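Local atomic coordinates of foldase protein PrsA 2 (Bacillus anthracis, PDB entry 6VJ4), a protein that catalyses the cis-trans isomerisation of peptidyl-proline bonds, helps secreted proteins fold outside the cell, and is important for secretion of the protective antigen. Residues F168-A171 / A172-K176; D200-P203 / Y204-K208. All coordinates share one frame; numbering follows the deposited sequence. Where two conformers were deposited one is given.

Interactions 1 and 2 follow one another along the chain, with strands 184-186 and 189-198 between them. Residues 168-176 form most of helix 166-174 in the parvulin-type (PpiC) isomerase domain and the turn that leaves it; residues 200-208 lead from strand 189-198 into helix 204-220. Their centres lie 20 Å apart and their nearest atoms about 8 Å, so the two do not touch. F168, A171 and L175 pack on I193 of that strand. Y173 and L201 both reach P108, in the loop before strand 110-117. F168 lies by H114 and H191, the histidine pair of parvulin isomerases, probably beside the substrate pocket; interaction 2 is a surface contact where the chain leaves the domain.

Interaction 1: residues F168-A171 / A172-K176; sequences FETA and AYKLK
E169 and Y173 meet one turn apart on helix 166-174, which packs on the antiparallel sheet of the parvulin-type (PpiC) isomerase domain. E169 CG comes to the edge of the Y173 ring, nearly in its plane, 3.4 Å from CD2. The carboxylate beyond it is turned 57° against the ring. With CG anti to the backbone N (chi1 176°) and the chain extended, E169 carries its carboxylate past this edge to a salt bridge with K107 and hydrogen bonds with S161 OG and G162 N. Y173 OH is bonded to the carbonyl of P108. Both polar ends thus tie the helix to neighbouring loops, and K107 and S161 also touch the tyrosine side chain. On the sheet side, F168 CE1 reaches A172 CB at 4.1 Å; H114 and H191 meet the phenylalanine ring edge-to-face. T170 and K174 run side by side, their CG2 and NZ 3.6 Å apart, while T170 OG1 bonds back to P166 O. A172 N to F168 O, 2.9 Å, and Y173 N to E169 O, 3.0 Å, are regular i to i+4 bonds. Then the spacing shortens: K174 N binds A171 O, three residues back, at 3.1 Å and from above the carbonyl plane.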
loop_
_atom_site.group_PDB
_atom_site.type_symbol
_atom_site.label_atom_id
_atom_site.label_comp_id
_atom_site.label_asym_id
_atom_site.label_seq_id
_atom_site.Cartn_x
_atom_site.Cartn_y
_atom_site.Cartn_z
ATOM N N PHE A 168 20.468 -24.815 14.734
ATOM C CA PHE A 168 21.230 -26.077 14.646
ATOM C C PHE A 168 22.705 -25.758 14.348
ATOM O O PHE A 168 23.601 -26.285 14.979
ATOM C CB PHE A 168 20.696 -26.940 13.514
ATOM C CG PHE A 168 21.372 -28.271 13.386
ATOM C CD1 PHE A 168 22.572 -28.398 12.711
ATOM C CD2 PHE A 168 20.779 -29.420 13.896
ATOM C CE1 PHE A 168 23.189 -29.629 12.588
ATOM C CE2 PHE A 168 21.398 -30.650 13.756
ATOM C CZ PHE A 168 22.610 -30.751 13.124
ATOM N N GLU A 169 22.890 -24.863 13.387
ATOM C CA GLU A 169 24.261 -24.505 12.938
ATOM C C GLU A 169 25.064 -23.912 14.094
ATOM O O GLU A 169 26.249 -24.279 14.223
ATOM C CB GLU A 169 24.189 -23.508 11.789
ATOM C CG GLU A 169 25.560 -23.044 11.349
ATOM C CD GLU A 169 25.600 -22.267 10.051
ATOM O OE1 GLU A 169 24.705 -22.474 9.188
ATOM O OE2 GLU A 169 26.516 -21.443 9.912
ATOM N N THR A 170 24.451 -23.005 14.858
ATOM C CA THR A 170 25.146 -22.320 15.971
ATOM C C THR A 170 25.665 -23.366 16.955
ATOM O O THR A 170 26.842 -23.285 17.380
ATOM C CB THR A 170 24.244 -21.283 16.643
ATOM O OG1 THR A 170 24.021 -20.264 15.664
ATOM C CG2 THR A 170 24.867 -20.701 17.892
ATOM N N ALA A 171 24.819 -24.345 17.278
ATOM C CA ALA A 171 25.230 -25.382 18.235
ATOM C C ALA A 171 26.305 -26.293 17.643
ATOM O O ALA A 171 27.286 -26.616 18.364
ATOM C CB ALA A 171 24.014 -26.187 18.635
ATOM N N ALA A 172 26.130 -26.716 16.389
ATOM C CA ALA A 172 27.053 -27.673 15.755
ATOM C C ALA A 172 28.476 -27.104 15.700
ATOM O O ALA A 172 29.426 -27.842 15.986
ATOM C CB ALA A 172 26.546 -28.016 14.374
ATOM N N TYR A 173 28.593 -25.829 15.369
ATOM C CA TYR A 173 29.954 -25.251 15.204
ATOM C C TYR A 173 30.624 -25.020 16.560
ATOM O O TYR A 173 31.866 -24.771 16.567
ATOM C CB TYR A 173 29.888 -23.981 14.359
ATOM C CG TYR A 173 29.862 -24.236 12.876
ATOM C CD1 TYR A 173 31.033 -24.553 12.205
ATOM C CD2 TYR A 173 28.701 -24.146 12.131
ATOM C CE1 TYR A 173 31.065 -24.733 10.840
ATOM C CE2 TYR A 173 28.703 -24.387 10.763
ATOM C CZ TYR A 173 29.898 -24.643 10.111
ATOM O OH TYR A 173 29.904 -24.858 8.770
ATOM N N LYS A 174 29.869 -25.055 17.658
ATOM C CA LYS A 174 30.498 -24.897 18.990
ATOM C C LYS A 174 31.107 -26.224 19.457
ATOM O O LYS A 174 31.895 -26.211 20.415
ATOM C CB LYS A 174 29.475 -24.374 19.998
ATOM C CG LYS A 174 29.182 -22.889 19.886
ATOM C CD LYS A 174 28.480 -22.318 21.104
ATOM C CE LYS A 174 28.497 -20.803 21.140
ATOM N NZ LYS A 174 27.643 -20.205 20.087
ATOM N N LEU A 175 30.674 -27.344 18.879
ATOM C CA LEU A 175 31.157 -28.670 19.332
ATOM C C LEU A 175 32.595 -28.951 18.883
ATOM O O LEU A 175 33.059 -28.355 17.886
ATOM C CB LEU A 175 30.249 -29.769 18.762
ATOM C CG LEU A 175 28.809 -29.735 19.236
ATOM C CD1 LEU A 175 27.982 -30.716 18.425
ATOM C CD2 LEU A 175 28.726 -30.016 20.717
ATOM N N LYS A 176 33.235 -29.849 19.619
ATOM C CA LYS A 176 34.541 -30.453 19.271
ATOM C C LYS A 176 34.237 -31.793 18.592
ATOM O O LYS A 176 33.140 -32.323 18.828
ATOM C CB LYS A 176 35.400 -30.572 20.532
ATOM C CG LYS A 176 35.770 -29.221 21.126
ATOM C CD LYS A 176 36.637 -29.291 22.354
ATOM C CE LYS A 176 37.020 -27.922 22.878
ATOM N NZ LYS A 176 37.744 -27.119 21.862
#

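Interaction 2: residues D200-P203 / Y204-K208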
loop_
_atom_site.group_PDB
_atom_site.type_symbol
_atom_site.label_atom_id
_atom_site.label_comp_id
_atom_site.label_asym_id
_atom_site.label_seq_id
_atom_site.Cartn_x
_atom_site.Cartn_y
_atom_site.Cartn_z
ATOM N N ASP A 200 39.235 -28.626 6.116
ATOM C CA ASP A 200 40.152 -27.476 6.082
ATOM C C ASP A 200 39.400 -26.324 5.401
ATOM O O ASP A 200 38.485 -26.579 4.550
ATOM C CB ASP A 200 41.429 -27.869 5.330
ATOM C CG ASP A 200 42.155 -29.075 5.926
ATOM O OD1 ASP A 200 42.098 -29.248 7.164
ATOM O OD2 ASP A 200 42.752 -29.868 5.143
ATOM N N LEU A 201 39.731 -25.098 5.777
ATOM C CA LEU A 201 39.074 -23.919 5.176
ATOM C C LEU A 201 40.122 -23.118 4.402
ATOM O O LEU A 201 41.169 -22.769 4.981
ATOM C CB LEU A 201 38.424 -23.112 6.298
ATOM C CG LEU A 201 37.671 -21.861 5.867
ATOM C CD1 LEU A 201 36.562 -22.193 4.889
ATOM C CD2 LEU A 201 37.119 -21.122 7.075
ATOM N N LYS A 202 39.857 -22.866 3.120
ATOM C CA LYS A 202 40.780 -22.059 2.289
ATOM C C LYS A 202 40.657 -20.598 2.700
ATOM O O LYS A 202 39.704 -20.203 3.365
ATOM C CB LYS A 202 40.464 -22.253 0.803
ATOM C CG LYS A 202 40.929 -23.573 0.208
ATOM C CD LYS A 202 40.492 -23.762 -1.229
ATOM C CE LYS A 202 40.974 -25.064 -1.836
ATOM N NZ LYS A 202 40.398 -26.236 -1.135
ATOM N N PRO A 203 41.619 -19.734 2.324
ATOM C CA PRO A 203 41.536 -18.325 2.679
ATOM C C PRO A 203 40.269 -17.688 2.108
ATOM O O PRO A 203 39.814 -18.083 1.037
ATOM C CB PRO A 203 42.790 -17.727 2.030
ATOM C CG PRO A 203 43.717 -18.899 1.897
ATOM C CD PRO A 203 42.819 -20.047 1.522
ATOM N N TYR A 204 39.751 -16.711 2.836
ATOM C CA TYR A 204 38.505 -16.000 2.475
ATOM C C TYR A 204 38.501 -15.536 1.014
ATOM O O TYR A 204 37.528 -15.788 0.328
ATOM C CB TYR A 204 38.293 -14.827 3.422
ATOM C CG TYR A 204 37.045 -14.040 3.147
ATOM C CD1 TYR A 204 35.803 -14.597 3.371
ATOM C CD2 TYR A 204 37.101 -12.759 2.627
ATOM C CE1 TYR A 204 34.645 -13.894 3.108
ATOM C CE2 TYR A 204 35.951 -12.040 2.357
ATOM C CZ TYR A 204 34.716 -12.609 2.621
ATOM O OH TYR A 204 33.569 -11.920 2.357
ATOM N N ASP A 205 39.551 -14.851 0.582
ATOM C CA ASP A 205 39.592 -14.306 -0.799
ATOM C C ASP A 205 39.456 -15.433 -1.823
ATOM O O ASP A 205 38.910 -15.182 -2.915
ATOM C CB ASP A 205 40.869 -13.489 -0.989
ATOM C CG ASP A 205 40.807 -12.162 -0.270
ATOM O OD1 ASP A 205 39.699 -11.756 0.086
ATOM O OD2 ASP A 205 41.869 -11.526 -0.111
ATOM N N GLU A 206 39.886 -16.636 -1.462
ATOM C CA GLU A 206 39.882 -17.768 -2.410
ATOM C C GLU A 206 38.473 -18.340 -2.545
ATOM O O GLU A 206 38.154 -18.807 -3.641
ATOM C CB GLU A 206 40.907 -18.812 -1.955
ATOM C CG GLU A 206 41.147 -19.906 -2.968
ATOM C CD GLU A 206 42.230 -20.911 -2.605
ATOM O OE1 GLU A 206 42.185 -22.031 -3.153
ATOM O OE2 GLU A 206 43.123 -20.570 -1.798
ATOM N N VAL A 207 37.638 -18.236 -1.502
ATOM C CA VAL A 207 36.291 -18.880 -1.546
ATOM C C VAL A 207 35.120 -17.886 -1.462
ATOM O O VAL A 207 33.993 -18.350 -1.651
ATOM C CB VAL A 207 36.184 -19.914 -0.413
ATOM C CG1 VAL A 207 37.187 -21.041 -0.589
ATOM C CG2 VAL A 207 36.339 -19.253 0.935
ATOM N N LYS A 208 35.352 -16.585 -1.261
ATOM C CA LYS A 208 34.212 -15.644 -1.049
ATOM C C LYS A 208 33.278 -15.607 -2.275
ATOM O O LYS A 208 32.073 -15.489 -2.072
ATOM C CB LYS A 208 34.741 -14.257 -0.659
ATOM C CG LYS A 208 35.558 -13.525 -1.725
ATOM C CD LYS A 208 36.243 -12.280 -1.172
ATOM C CE LYS A 208 36.966 -11.454 -2.219
ATOM N NZ LYS A 208 37.777 -10.378 -1.593
#
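The first turn of helix 204-220 starts at P203, its N-cap residue, where the P203 carbonyl meets the backbone of E206 and V207. E206 N binds P203 O at 2.9 Å from above the carbonyl plane, and V207 N adds a weak bond to the same oxygen at 3.3 Å. The E206 side chain runs alongside the proline ring, pointing the same way. Its CG stands anti to the backbone N (chi1 -171°) and its chain is extended, bringing OE2 to 3.4 Å from P203 CD. In one of two lysine conformers OE1 also approaches K202 CD, doubtfully close. There the lysine bends at its end, leaving K202 NZ 5.0 Å from E206 OE1, where probably only a longer-range attraction acts. This turn follows the loop that leaves strand 189-198 of the isomerase domain, and Y106 packs near it, hydrogen-bonded to K202 O and stacked edge-to-face with Y204. The hydroxyl of Y204 is hydrogen-bonded to E99 OE2, and K208 CB lies over one face of its ring. K208 NZ forms a salt bridge to D205 OD1 at 2.9 Å. V207 CG1 packs on K202 CB at 3.8 Å, and the valine also touches Y106.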